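Folylpolyglutamate synthase (FolC) (Helicobacter pylori, PDB 6K8C) probably uses ATP to join glutamate to dihydropteroate, forming dihydrofolate, and to add further glutamates to tetrahydrofolates in folate metabolism. Local coordinates at residues A41-I45 with V130-K134; K157-V161 with A250-L254; L363-V367 with F385-Y389; I282-H288 with Y373-F379. All blocks are in the same frame, centred on the assembly; numbering follows the deposited sequence.

How the contacts relate
Contacts 1 and 2 come first along the chain, one after the other, and belong to the P-loop-type part built on the eight-stranded sheet; their centres are about 20 Å apart and they do not touch. Contacts 3 and 4 follow in the glutamate ligase part with its six-stranded sheet, their segments alternating in sequence. The centres of these two lie about 12 Å apart; Phe385 and Tyr389 of contact 3 pack on Ile282 of contact 4, and helix 379-390 follows strand 373-376 after a two-residue link. Between the two groups, centre separations are about 31 to 41 Å, so the contacts pack separate parts of a Mur ligase-like enzyme.

Contact 1 of 4, residues A41-I45 with V130-K134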
loop_
_atom_site.group_PDB
_atom_site.type_symbol
_atom_site.label_atom_id
_atom_site.label_comp_id
_atom_site.label_asym_id
_atom_site.label_seq_id
_atom_site.Cartn_x
_atom_site.Cartn_y
_atom_site.Cartn_z
ATOM N N ALA A 41 -11.072 -14.663 -23.408
ATOM C CA ALA A 41 -12.438 -14.149 -23.442
ATOM C C ALA A 41 -12.489 -12.638 -23.607
ATOM O O ALA A 41 -13.488 -12.108 -24.100
ATOM C CB ALA A 41 -13.193 -14.553 -22.174
ATOM N N PHE A 42 -11.443 -11.926 -23.197
ATOM C CA PHE A 42 -11.475 -10.472 -23.282
ATOM C C PHE A 42 -10.329 -9.928 -24.127
ATOM O O PHE A 42 -10.506 -9.703 -25.327
ATOM C CB PHE A 42 -11.466 -9.860 -21.876
ATOM C CG PHE A 42 -12.764 -10.037 -21.145
ATOM C CD1 PHE A 42 -13.760 -9.084 -21.254
ATOM C CD2 PHE A 42 -12.995 -11.157 -20.362
ATOM C CE1 PHE A 42 -14.960 -9.236 -20.596
ATOM C CE2 PHE A 42 -14.199 -11.313 -19.700
ATOM C CZ PHE A 42 -15.181 -10.353 -19.817
ATOM N N PHE A 43 -9.161 -9.706 -23.532
ATOM C CA PHE A 43 -8.072 -9.076 -24.269
ATOM C C PHE A 43 -6.750 -9.306 -23.553
ATOM O O PHE A 43 -6.704 -9.629 -22.363
ATOM C CB PHE A 43 -8.325 -7.577 -24.451
ATOM C CG PHE A 43 -8.448 -6.816 -23.159
ATOM C CD1 PHE A 43 -7.319 -6.294 -22.540
ATOM C CD2 PHE A 43 -9.685 -6.616 -22.570
ATOM C CE1 PHE A 43 -7.419 -5.598 -21.356
ATOM C CE2 PHE A 43 -9.796 -5.917 -21.383
ATOM C CZ PHE A 43 -8.659 -5.406 -20.772
ATOM N N GLU A 44 -5.668 -9.123 -24.310
ATOM C CA GLU A 44 -4.311 -9.084 -23.784
ATOM C C GLU A 44 -3.968 -7.611 -23.583
ATOM O O GLU A 44 -3.834 -6.866 -24.558
ATOM C CB GLU A 44 -3.341 -9.761 -24.749
ATOM C CG GLU A 44 -1.924 -9.951 -24.245
ATOM C CD GLU A 44 -1.388 -11.332 -24.589
ATOM O OE1 GLU A 44 -0.287 -11.694 -24.119
ATOM O OE2 GLU A 44 -2.084 -12.063 -25.327
ATOM N N ILE A 45 -3.849 -7.187 -22.323
ATOM C CA ILE A 45 -3.697 -5.766 -22.025
ATOM C C ILE A 45 -2.437 -5.211 -22.695
ATOM O O ILE A 45 -1.373 -5.844 -22.700
ATOM C CB ILE A 45 -3.686 -5.539 -20.500
ATOM C CG1 ILE A 45 -3.653 -4.044 -20.178
ATOM C CG2 ILE A 45 -2.511 -6.261 -19.839
ATOM C CD1 ILE A 45 -4.348 -3.671 -18.882
ATOM N N VAL A 130 -7.229 -5.146 -14.308
ATOM C CA VAL A 130 -6.888 -5.285 -15.722
ATOM C C VAL A 130 -8.030 -4.787 -16.597
ATOM O O VAL A 130 -7.801 -4.131 -17.621
ATOM C CB VAL A 130 -6.525 -6.743 -16.050
ATOM C CG1 VAL A 130 -6.166 -6.884 -17.538
ATOM C CG2 VAL A 130 -5.390 -7.219 -15.165
ATOM N N MET A 131 -9.275 -5.089 -16.214
ATOM C CA MET A 131 -10.423 -4.599 -16.975
ATOM C C MET A 131 -10.465 -3.076 -16.970
ATOM O O MET A 131 -10.681 -2.439 -18.011
ATOM C CB MET A 131 -11.723 -5.169 -16.399
ATOM C CG MET A 131 -12.042 -6.586 -16.841
ATOM S SD MET A 131 -12.448 -6.711 -18.600
ATOM C CE MET A 131 -13.942 -5.729 -18.669
ATOM N N LEU A 132 -10.251 -2.474 -15.799
ATOM C CA LEU A 132 -10.288 -1.023 -15.685
ATOM C C LEU A 132 -9.148 -0.349 -16.433
ATOM O O LEU A 132 -9.289 0.818 -16.814
ATOM C CB LEU A 132 -10.248 -0.618 -14.216
ATOM C CG LEU A 132 -11.486 -0.969 -13.400
ATOM C CD1 LEU A 132 -11.228 -0.722 -11.923
ATOM C CD2 LEU A 132 -12.679 -0.168 -13.882
ATOM N N ALA A 133 -8.034 -1.049 -16.652
ATOM C CA ALA A 133 -6.853 -0.477 -17.291
ATOM C C ALA A 133 -6.768 -0.805 -18.778
ATOM O O ALA A 133 -5.707 -0.611 -19.382
ATOM C CB ALA A 133 -5.586 -0.957 -16.580
ATOM N N LYS A 134 -7.865 -1.284 -19.374
ATOM C CA LYS A 134 -7.868 -1.720 -20.770
ATOM C C LYS A 134 -7.253 -0.685 -21.707
ATOM O O LYS A 134 -6.499 -1.038 -22.623
ATOM C CB LYS A 134 -9.306 -2.030 -21.199
ATOM C CG LYS A 134 -9.467 -2.447 -22.656
ATOM C CD LYS A 134 -10.932 -2.355 -23.073
ATOM C CE LYS A 134 -11.308 -3.447 -24.057
ATOM N NZ LYS A 134 -10.364 -3.507 -25.206
#
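A Met-aromatic cluster, with Met131 set against Phe42 and Phe43, ties the end of helix 121-132 to the loop between helix 28-41 and strand 48-53 in the P-loop-type part of the enzyme. Met131 is bent at both chi2 and chi3, which curls its thioether back toward the two rings. Its SD stands 4.2 Å from the centroid of the Phe42 ring, approaching obliquely, and also lies 3.9 Å from Phe43 CE2. The Phe42 ring and the methionine chain cross at about a right angle.

Phe43 is the centre of the contact. With chi1 at 60°, its CG sits between the backbone N and the carbonyl carbon, and the ring reaches under Lys134. The lysine chain runs over one ring face: its CG makes a CH-pi contact 3.8 Å from the Phe43 centroid. Farther along, Lys134 NZ comes back over the same ring, 4.5 Å from the centroid and 26° off the normal, a cation-pi contact. At the ring edge, near its plane, Val130 O approaches Phe43 CZ at 3.5 Å. Phe38 of helix 28-41 meets Phe43 edge-to-face and also meets the Phe42 ring, while Leu110 of helix 100-110 touches both Phe42 and Met131.

The far end of the contact belongs to Ile45, which enters where the helix gives way to a turn. Its CD1 packs against that turn: Ile45 CD1 lies 3.9 Å from Val130 CG1, 3.8 Å from Ala133 CB and 3.4 Å from Ala133 O.

Contact 2 of 4, residues K157-V161 with A250-L254; sequences KTLSV and AFETL
Leu159 and Val161 of strand 159-162 meet Ala250 and Leu254 of helix 241-254 in the closer-packed part of this contact, where every approach is between methyl or methine carbons. Ala250 CB is shared by two strand residues: Val161 CG2 comes to 4.0 Å from it and Leu159 CD2 to 4.1 Å. The same Leu159 CD2 also reaches Leu254, 4.0 Å from its CD2, so one methyl group bridges successive turns of the helix. Leu159 is placed for this by a CG anti to the backbone N (chi1 176°), which carries the branch out from the strand. Leu254 starts less directly toward the strand, yet its CG and CD2 come up against Leu159 CD2.

The fit is looser where the two threonines come in, on the partly exposed side. Thr158 CG2 stands 4.4 Å from Leu254 CD2, and Leu159 CD1 is 4.4 Å from Thr253 CG2. Both threonines present their methyls to this apolar contact. Their hydroxyls bond elsewhere: Thr253 OG1 to Lys249 O one helical turn back, and Thr158 OG1 weakly to Val49 N. The whole contact buries only 198 Å².

The helix segment runs almost exactly antiparallel to the strand, at 171°, with their axes 10.3 Å apart, the layering of an alpha/beta sheet. Strand 159-162 lies between the parallel strands 48-53 and 191-194; Leu254 also touches Ile50, and Ala250 touches both Ile193 and Leu65 of helix 58-70.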
loop_
_atom_site.group_PDB
_atom_site.type_symbol
_atom_site.label_atom_id
_atom_site.label_comp_id
_atom_site.label_asym_id
_atom_site.label_seq_id
_atom_site.Cartn_x
_atom_site.Cartn_y
_atom_site.Cartn_z
ATOM N N LYS A 157 5.317 -8.362 -17.529
ATOM C CA LYS A 157 5.812 -7.168 -16.866
ATOM C C LYS A 157 6.844 -6.466 -17.735
ATOM O O LYS A 157 7.713 -7.107 -18.333
ATOM C CB LYS A 157 6.414 -7.505 -15.499
ATOM C CG LYS A 157 7.454 -8.605 -15.521
ATOM C CD LYS A 157 8.059 -8.799 -14.143
ATOM C CE LYS A 157 7.023 -9.321 -13.161
ATOM N NZ LYS A 157 7.097 -10.798 -13.023
ATOM N N THR A 158 6.723 -5.145 -17.810
ATOM C CA THR A 158 7.771 -4.321 -18.396
ATOM C C THR A 158 8.889 -4.063 -17.395
ATOM O O THR A 158 10.071 -4.054 -17.759
ATOM C CB THR A 158 7.170 -2.997 -18.867
ATOM O OG1 THR A 158 6.039 -3.260 -19.701
ATOM C CG2 THR A 158 8.191 -2.169 -19.629
ATOM N N LEU A 159 8.535 -3.862 -16.130
ATOM C CA LEU A 159 9.490 -3.415 -15.129
ATOM C C LEU A 159 9.011 -3.879 -13.764
ATOM O O LEU A 159 7.811 -3.863 -13.493
ATOM C CB LEU A 159 9.620 -1.891 -15.152
ATOM C CG LEU A 159 10.494 -1.208 -14.109
ATOM C CD1 LEU A 159 11.958 -1.468 -14.417
ATOM C CD2 LEU A 159 10.184 0.284 -14.101
ATOM N N SER A 160 9.947 -4.304 -12.921
ATOM C CA SER A 160 9.674 -4.550 -11.512
ATOM C C SER A 160 10.357 -3.476 -10.677
ATOM O O SER A 160 11.467 -3.040 -10.999
ATOM C CB SER A 160 10.164 -5.935 -11.080
ATOM O OG SER A 160 9.533 -6.956 -11.837
ATOM N N VAL A 161 9.685 -3.035 -9.618
ATOM C CA VAL A 161 10.270 -2.128 -8.636
ATOM C C VAL A 161 10.266 -2.849 -7.297
ATOM O O VAL A 161 9.197 -3.170 -6.765
ATOM C CB VAL A 161 9.501 -0.802 -8.546
ATOM C CG1 VAL A 161 10.102 0.073 -7.454
ATOM C CG2 VAL A 161 9.533 -0.079 -9.887
ATOM N N ALA A 250 12.407 4.750 -11.550
ATOM C CA ALA A 250 11.478 3.991 -12.384
ATOM C C ALA A 250 10.970 4.838 -13.539
ATOM O O ALA A 250 10.962 4.392 -14.695
ATOM C CB ALA A 250 10.312 3.476 -11.536
ATOM N N PHE A 251 10.549 6.070 -13.238
ATOM C CA PHE A 251 10.069 6.994 -14.262
ATOM C C PHE A 251 11.113 7.199 -15.352
ATOM O O PHE A 251 10.814 7.094 -16.548
ATOM C CB PHE A 251 9.702 8.329 -13.604
ATOM C CG PHE A 251 9.320 9.413 -14.578
ATOM C CD1 PHE A 251 8.011 9.536 -15.016
ATOM C CD2 PHE A 251 10.266 10.319 -15.041
ATOM C CE1 PHE A 251 7.649 10.534 -15.907
ATOM C CE2 PHE A 251 9.914 11.316 -15.931
ATOM C CZ PHE A 251 8.602 11.425 -16.366
ATOM N N GLU A 252 12.348 7.505 -14.952
ATOM C CA GLU A 252 13.415 7.726 -15.922
ATOM C C GLU A 252 13.740 6.459 -16.707
ATOM O O GLU A 252 14.147 6.538 -17.871
ATOM C CB GLU A 252 14.664 8.249 -15.203
ATOM C CG GLU A 252 14.426 9.571 -14.477
ATOM C CD GLU A 252 15.595 9.998 -13.609
ATOM O OE1 GLU A 252 16.507 9.175 -13.386
ATOM O OE2 GLU A 252 15.598 11.159 -13.147
ATOM N N THR A 253 13.580 5.285 -16.089
ATOM C CA THR A 253 13.860 4.036 -16.793
ATOM C C THR A 253 12.788 3.746 -17.836
ATOM O O THR A 253 13.091 3.241 -18.924
ATOM C CB THR A 253 13.968 2.878 -15.796
ATOM O OG1 THR A 253 14.999 3.163 -14.844
ATOM C CG2 THR A 253 14.314 1.570 -16.506
ATOM N N LEU A 254 11.530 4.069 -17.523
ATOM C CA LEU A 254 10.458 3.898 -18.492
ATOM C C LEU A 254 10.550 4.918 -19.619
ATOM O O LEU A 254 10.206 4.604 -20.762
ATOM C CB LEU A 254 9.100 4.009 -17.796
ATOM C CG LEU A 254 8.784 2.949 -16.733
ATOM C CD1 LEU A 254 7.640 3.418 -15.842
ATOM C CD2 LEU A 254 8.445 1.616 -17.392
#

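Contact 3 of 4, residues L363-V367 with F385-Y389; sequences LFEDV and FYKRY
A chi1 of 173° sets Phe364 CG anti to its own backbone N and swings the ring from the loop toward helix 379-390, while a bend at chi3 folds the end of Arg388 back alongside that ring. The two side chains run past each other in opposite directions, ring and guanidinium planes 59° apart, with Phe364 CD2 over one guanidinium face, 3.7 Å from Arg388 CZ. Arg388 NH1 then reaches two backbone carbonyls of the loop, giving a weak bond of 3.3 Å to Phe364 O and a weak, strongly bent one of 3.2 Å to Glu365 O. A water in the guanidinium plane completes the grip, donating to Phe364 O at 2.7 Å and accepting from Arg388 NH2 at 3.2 Å. Phe364 O is therefore held by both arginine and water.

In the glutamate ligase domain, this pairs the last helix with the loop that leaves the edge strand 361-363 of the six-stranded sheet. The rest of the contact is apolar. Phe364 CZ meets the edge of Phe385 at CE1, 3.7 Å away, the two ring planes inclined at 56°. Ile311 of strand 308-312 touches both rings. Val367 CG1 comes to the same Phe385 edge, 3.8 Å from CE1, and its other methyl, CG2, faces the edge of Tyr389, whose ring also packs on Ile282 and Leu278.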
loop_
_atom_site.group_PDB
_atom_site.type_symbol
_atom_site.label_atom_id
_atom_site.label_comp_id
_atom_site.label_asym_id
_atom_site.label_seq_id
_atom_site.Cartn_x
_atom_site.Cartn_y
_atom_site.Cartn_z
ATOM N N LEU A 363 -9.010 0.300 27.578
ATOM C CA LEU A 363 -9.520 -0.259 26.336
ATOM C C LEU A 363 -10.374 0.773 25.608
ATOM O O LEU A 363 -11.069 1.582 26.227
ATOM C CB LEU A 363 -10.344 -1.523 26.598
ATOM C CG LEU A 363 -9.663 -2.712 27.281
ATOM C CD1 LEU A 363 -10.500 -3.972 27.091
ATOM C CD2 LEU A 363 -8.248 -2.920 26.764
ATOM N N PHE A 364 -10.318 0.744 24.279
ATOM C CA PHE A 364 -11.158 1.635 23.490
ATOM C C PHE A 364 -12.594 1.126 23.463
ATOM O O PHE A 364 -12.834 -0.061 23.219
ATOM C CB PHE A 364 -10.647 1.760 22.058
ATOM C CG PHE A 364 -11.573 2.546 21.166
ATOM C CD1 PHE A 364 -11.623 3.930 21.239
ATOM C CD2 PHE A 364 -12.434 1.897 20.297
ATOM C CE1 PHE A 364 -12.490 4.649 20.432
ATOM C CE2 PHE A 364 -13.298 2.607 19.488
ATOM C CZ PHE A 364 -13.329 3.984 19.554
ATOM N N GLU A 365 -13.545 2.035 23.690
ATOM C CA GLU A 365 -14.962 1.744 23.486
ATOM C C GLU A 365 -15.635 2.789 22.608
ATOM O O GLU A 365 -16.219 2.427 21.581
ATOM C CB GLU A 365 -15.692 1.595 24.834
ATOM C CG GLU A 365 -15.401 2.645 25.893
ATOM C CD GLU A 365 -15.600 2.098 27.301
ATOM O OE1 GLU A 365 -15.677 2.905 28.252
ATOM O OE2 GLU A 365 -15.677 0.857 27.457
ATOM N N ASP A 366 -15.564 4.075 22.957
ATOM C CA ASP A 366 -16.191 5.115 22.150
ATOM C C ASP A 366 -15.315 6.359 22.119
ATOM O O ASP A 366 -14.447 6.559 22.974
ATOM C CB ASP A 366 -17.591 5.488 22.674
ATOM C CG ASP A 366 -18.450 4.270 22.983
ATOM O OD1 ASP A 366 -18.900 3.590 22.033
ATOM O OD2 ASP A 366 -18.688 3.997 24.183
ATOM N N VAL A 367 -15.558 7.202 21.116
ATOM C CA VAL A 367 -14.892 8.494 20.993
ATOM C C VAL A 367 -15.808 9.566 21.570
ATOM O O VAL A 367 -17.022 9.562 21.316
ATOM C CB VAL A 367 -14.513 8.798 19.529
ATOM C CG1 VAL A 367 -13.529 7.760 19.002
ATOM C CG2 VAL A 367 -15.751 8.868 18.637
ATOM N N PHE A 385 -11.461 0.260 13.446
ATOM C CA PHE A 385 -12.004 1.464 14.065
ATOM C C PHE A 385 -13.132 2.044 13.226
ATOM O O PHE A 385 -14.169 2.458 13.755
ATOM C CB PHE A 385 -10.920 2.525 14.250
ATOM C CG PHE A 385 -11.477 3.864 14.637
ATOM C CD1 PHE A 385 -11.796 4.134 15.956
ATOM C CD2 PHE A 385 -11.731 4.834 13.679
ATOM C CE1 PHE A 385 -12.327 5.355 16.321
ATOM C CE2 PHE A 385 -12.266 6.055 14.037
ATOM C CZ PHE A 385 -12.564 6.317 15.358
ATOM N N TYR A 386 -12.920 2.122 11.912
ATOM C CA TYR A 386 -13.886 2.775 11.036
ATOM C C TYR A 386 -15.233 2.066 11.067
ATOM O O TYR A 386 -16.285 2.713 10.998
ATOM C CB TYR A 386 -13.343 2.823 9.609
ATOM C CG TYR A 386 -14.281 3.489 8.633
ATOM C CD1 TYR A 386 -14.664 4.813 8.806
ATOM C CD2 TYR A 386 -14.780 2.798 7.538
ATOM C CE1 TYR A 386 -15.519 5.431 7.915
ATOM C CE2 TYR A 386 -15.640 3.407 6.641
ATOM C CZ TYR A 386 -16.006 4.723 6.834
ATOM O OH TYR A 386 -16.862 5.338 5.946
ATOM N N LYS A 387 -15.222 0.737 11.169
ATOM C CA LYS A 387 -16.475 -0.009 11.228
ATOM C C LYS A 387 -17.225 0.286 12.521
ATOM O O LYS A 387 -18.437 0.534 12.504
ATOM C CB LYS A 387 -16.200 -1.506 11.087
ATOM C CG LYS A 387 -16.060 -1.969 9.645
ATOM C CD LYS A 387 -14.856 -2.880 9.475
ATOM C CE LYS A 387 -15.171 -4.064 8.579
ATOM N NZ LYS A 387 -14.344 -5.255 8.926
ATOM N N ARG A 388 -16.518 0.275 13.654
ATOM C CA ARG A 388 -17.152 0.596 14.929
ATOM C C ARG A 388 -17.612 2.047 14.960
ATOM O O ARG A 388 -18.678 2.356 15.506
ATOM C CB ARG A 388 -16.185 0.305 16.077
ATOM C CG ARG A 388 -15.703 -1.143 16.108
ATOM C CD ARG A 388 -14.749 -1.422 17.263
ATOM N NE ARG A 388 -15.229 -0.888 18.534
ATOM C CZ ARG A 388 -14.576 -1.003 19.686
ATOM N NH1 ARG A 388 -15.086 -0.486 20.796
ATOM N NH2 ARG A 388 -13.413 -1.641 19.728
ATOM N N TYR A 389 -16.825 2.945 14.365
ATOM C CA TYR A 389 -17.212 4.349 14.262
ATOM C C TYR A 389 -18.434 4.518 13.368
ATOM O O TYR A 389 -19.292 5.369 13.632
ATOM C CB TYR A 389 -16.029 5.154 13.727
ATOM C CG TYR A 389 -16.295 6.614 13.457
ATOM C CD1 TYR A 389 -16.361 7.533 14.494
ATOM C CD2 TYR A 389 -16.447 7.080 12.158
ATOM C CE1 TYR A 389 -16.590 8.873 14.248
ATOM C CE2 TYR A 389 -16.678 8.419 11.901
ATOM C CZ TYR A 389 -16.745 9.310 12.950
ATOM O OH TYR A 389 -16.974 10.645 12.702
HETATM O O HOH W 1 -11.500 -2.201 22.259
#

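Contact 4 of 4, residues I282-H288 with Y373-F379; sequences ILIDVGH and YLVYGSF
The carbonyl oxygen of Gly287 sits over one face of the Tyr376 ring, 3.1 Å from CE1 and offset toward the rim. Tyr376 has its CG anti to the backbone N (chi1 -176°), which lays the ring alongside Asp285 and under Gly287 O. At the ring edge lies Asp285 OD1, 3.7 Å from Tyr376 CE1. That oxygen also accepts from Gly287 N, two residues on, at 2.7 Å in an Asx turn; OD2 pairs with Arg238 and accepts from Cys275 N. Tyr376 OH bonds to Ser292 OG and Asn289 N.

These residues lie near the ends of two neighbouring parallel strands, 282-285 and 373-376, of the glutamate ligase domain sheet. Leu283 bonds to the neighbouring strand through both its backbone polar atoms: its N donates to Tyr373 O at 2.9 Å and its O accepts from Val375 N at 2.7 Å, both nearly straight. Asp285 N adds a more bent bond of 2.9 Å to Val375 O. On one face Ile282 and Ile284 lie alongside Val375; on the other, Leu283 CD2 meets Leu374 CD1.

Beyond the strands, Ser378 N-caps helix 379-390 through OG to Val381 N. Val286 CG2 rests over one face of Phe379, 4.0 Å from its centroid.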
loop_
_atom_site.group_PDB
_atom_site.type_symbol
_atom_site.label_atom_id
_atom_site.label_comp_id
_atom_site.label_asym_id
_atom_site.label_seq_id
_atom_site.Cartn_x
_atom_site.Cartn_y
_atom_site.Cartn_z
ATOM N N ILE A 282 -10.703 13.422 14.607
ATOM C CA ILE A 282 -10.153 12.084 14.408
ATOM C C ILE A 282 -9.151 12.128 13.257
ATOM O O ILE A 282 -9.526 12.392 12.107
ATOM C CB ILE A 282 -11.239 11.034 14.147
ATOM C CG1 ILE A 282 -12.197 10.946 15.337
ATOM C CG2 ILE A 282 -10.611 9.663 13.916
ATOM C CD1 ILE A 282 -13.410 10.086 15.055
ATOM N N LEU A 283 -7.885 11.879 13.571
ATOM C CA LEU A 283 -6.833 11.668 12.592
ATOM C C LEU A 283 -6.581 10.168 12.476
ATOM O O LEU A 283 -6.524 9.463 13.488
ATOM C CB LEU A 283 -5.560 12.413 13.022
ATOM C CG LEU A 283 -4.310 12.422 12.139
ATOM C CD1 LEU A 283 -4.550 13.204 10.849
ATOM C CD2 LEU A 283 -3.151 13.018 12.921
ATOM N N ILE A 284 -6.448 9.678 11.242
ATOM C CA ILE A 284 -6.324 8.248 10.972
ATOM C C ILE A 284 -5.073 8.004 10.136
ATOM O O ILE A 284 -4.809 8.731 9.172
ATOM C CB ILE A 284 -7.569 7.695 10.246
ATOM C CG1 ILE A 284 -8.767 7.652 11.192
ATOM C CG2 ILE A 284 -7.296 6.304 9.697
ATOM C CD1 ILE A 284 -9.896 6.759 10.704
ATOM N N ASP A 285 -4.313 6.970 10.493
ATOM C CA ASP A 285 -3.121 6.619 9.734
ATOM C C ASP A 285 -2.862 5.128 9.870
ATOM O O ASP A 285 -2.860 4.594 10.983
ATOM C CB ASP A 285 -1.905 7.424 10.204
ATOM C CG ASP A 285 -0.725 7.293 9.261
ATOM O OD1 ASP A 285 -0.064 6.233 9.289
ATOM O OD2 ASP A 285 -0.470 8.241 8.490
ATOM N N VAL A 286 -2.642 4.461 8.730
ATOM C CA VAL A 286 -2.464 3.013 8.713
ATOM C C VAL A 286 -1.026 2.586 8.973
ATOM O O VAL A 286 -0.730 1.385 8.913
ATOM C CB VAL A 286 -2.922 2.420 7.368
ATOM C CG1 VAL A 286 -4.411 2.659 7.171
ATOM C CG2 VAL A 286 -2.121 3.033 6.223
ATOM N N GLY A 287 -0.125 3.518 9.257
ATOM C CA GLY A 287 1.275 3.169 9.400
ATOM C C GLY A 287 1.617 2.551 10.746
ATOM O O GLY A 287 0.803 2.479 11.665
ATOM N N HIS A 288 2.861 2.075 10.844
ATOM C CA HIS A 288 3.444 1.717 12.141
ATOM C C HIS A 288 4.959 1.686 11.937
ATOM O O HIS A 288 5.531 0.645 11.607
ATOM C CB HIS A 288 2.938 0.400 12.692
ATOM C CG HIS A 288 3.291 0.193 14.133
ATOM N ND1 HIS A 288 4.570 -0.112 14.548
ATOM C CD2 HIS A 288 2.544 0.291 15.258
ATOM C CE1 HIS A 288 4.589 -0.212 15.866
ATOM N NE2 HIS A 288 3.373 0.028 16.321
ATOM N N TYR A 373 -8.269 12.602 18.673
ATOM C CA TYR A 373 -7.760 11.239 18.606
ATOM C C TYR A 373 -6.875 11.043 17.388
ATOM O O TYR A 373 -7.146 11.597 16.319
ATOM C CB TYR A 373 -8.902 10.218 18.541
ATOM C CG TYR A 373 -9.860 10.280 19.702
ATOM C CD1 TYR A 373 -10.968 11.116 19.667
ATOM C CD2 TYR A 373 -9.666 9.491 20.832
ATOM C CE1 TYR A 373 -11.856 11.176 20.726
ATOM C CE2 TYR A 373 -10.554 9.544 21.905
ATOM C CZ TYR A 373 -11.648 10.390 21.841
ATOM O OH TYR A 373 -12.541 10.460 22.887
ATOM N N LEU A 374 -5.827 10.237 17.558
ATOM C CA LEU A 374 -5.102 9.624 16.453
ATOM C C LEU A 374 -5.368 8.126 16.482
ATOM O O LEU A 374 -5.156 7.475 17.511
ATOM C CB LEU A 374 -3.590 9.894 16.538
ATOM C CG LEU A 374 -2.708 9.072 15.581
ATOM C CD1 LEU A 374 -3.064 9.346 14.126
ATOM C CD2 LEU A 374 -1.214 9.332 15.826
ATOM N N VAL A 375 -5.857 7.592 15.365
ATOM C CA VAL A 375 -6.037 6.159 15.172
ATOM C C VAL A 375 -4.857 5.670 14.341
ATOM O O VAL A 375 -4.630 6.163 13.232
ATOM C CB VAL A 375 -7.377 5.851 14.482
ATOM C CG1 VAL A 375 -7.489 4.365 14.151
ATOM C CG2 VAL A 375 -8.541 6.313 15.358
ATOM N N TYR A 376 -4.099 4.713 14.872
ATOM C CA TYR A 376 -2.787 4.411 14.321
ATOM C C TYR A 376 -2.417 2.959 14.584
ATOM O O TYR A 376 -2.700 2.414 15.654
ATOM C CB TYR A 376 -1.738 5.340 14.941
ATOM C CG TYR A 376 -0.332 5.220 14.410
ATOM C CD1 TYR A 376 -0.045 5.434 13.070
ATOM C CD2 TYR A 376 0.725 4.944 15.268
ATOM C CE1 TYR A 376 1.261 5.350 12.595
ATOM C CE2 TYR A 376 2.024 4.854 14.802
ATOM C CZ TYR A 376 2.288 5.061 13.468
ATOM O OH TYR A 376 3.591 4.981 13.009
ATOM N N GLY A 377 -1.770 2.337 13.601
ATOM C CA GLY A 377 -1.125 1.069 13.875
ATOM C C GLY A 377 -1.017 0.110 12.706
ATOM O O GLY A 377 -0.023 -0.617 12.592
ATOM N N SER A 378 -2.031 0.093 11.844
ATOM C CA SER A 378 -2.113 -0.863 10.746
ATOM C C SER A 378 -3.331 -0.515 9.909
ATOM O O SER A 378 -4.175 0.292 10.308
ATOM C CB SER A 378 -2.229 -2.304 11.245
ATOM O OG SER A 378 -3.239 -2.428 12.241
ATOM N N PHE A 379 -3.404 -1.129 8.725
ATOM C CA PHE A 379 -4.655 -1.120 7.977
ATOM C C PHE A 379 -5.766 -1.728 8.816
ATOM O O PHE A 379 -6.904 -1.244 8.816
ATOM C CB PHE A 379 -4.504 -1.895 6.661
ATOM C CG PHE A 379 -3.964 -1.078 5.514
ATOM C CD1 PHE A 379 -2.600 -0.900 5.361
ATOM C CD2 PHE A 379 -4.817 -0.510 4.580
ATOM C CE1 PHE A 379 -2.092 -0.169 4.309
ATOM C CE2 PHE A 379 -4.312 0.230 3.516
ATOM C CZ PHE A 379 -2.943 0.400 3.385
#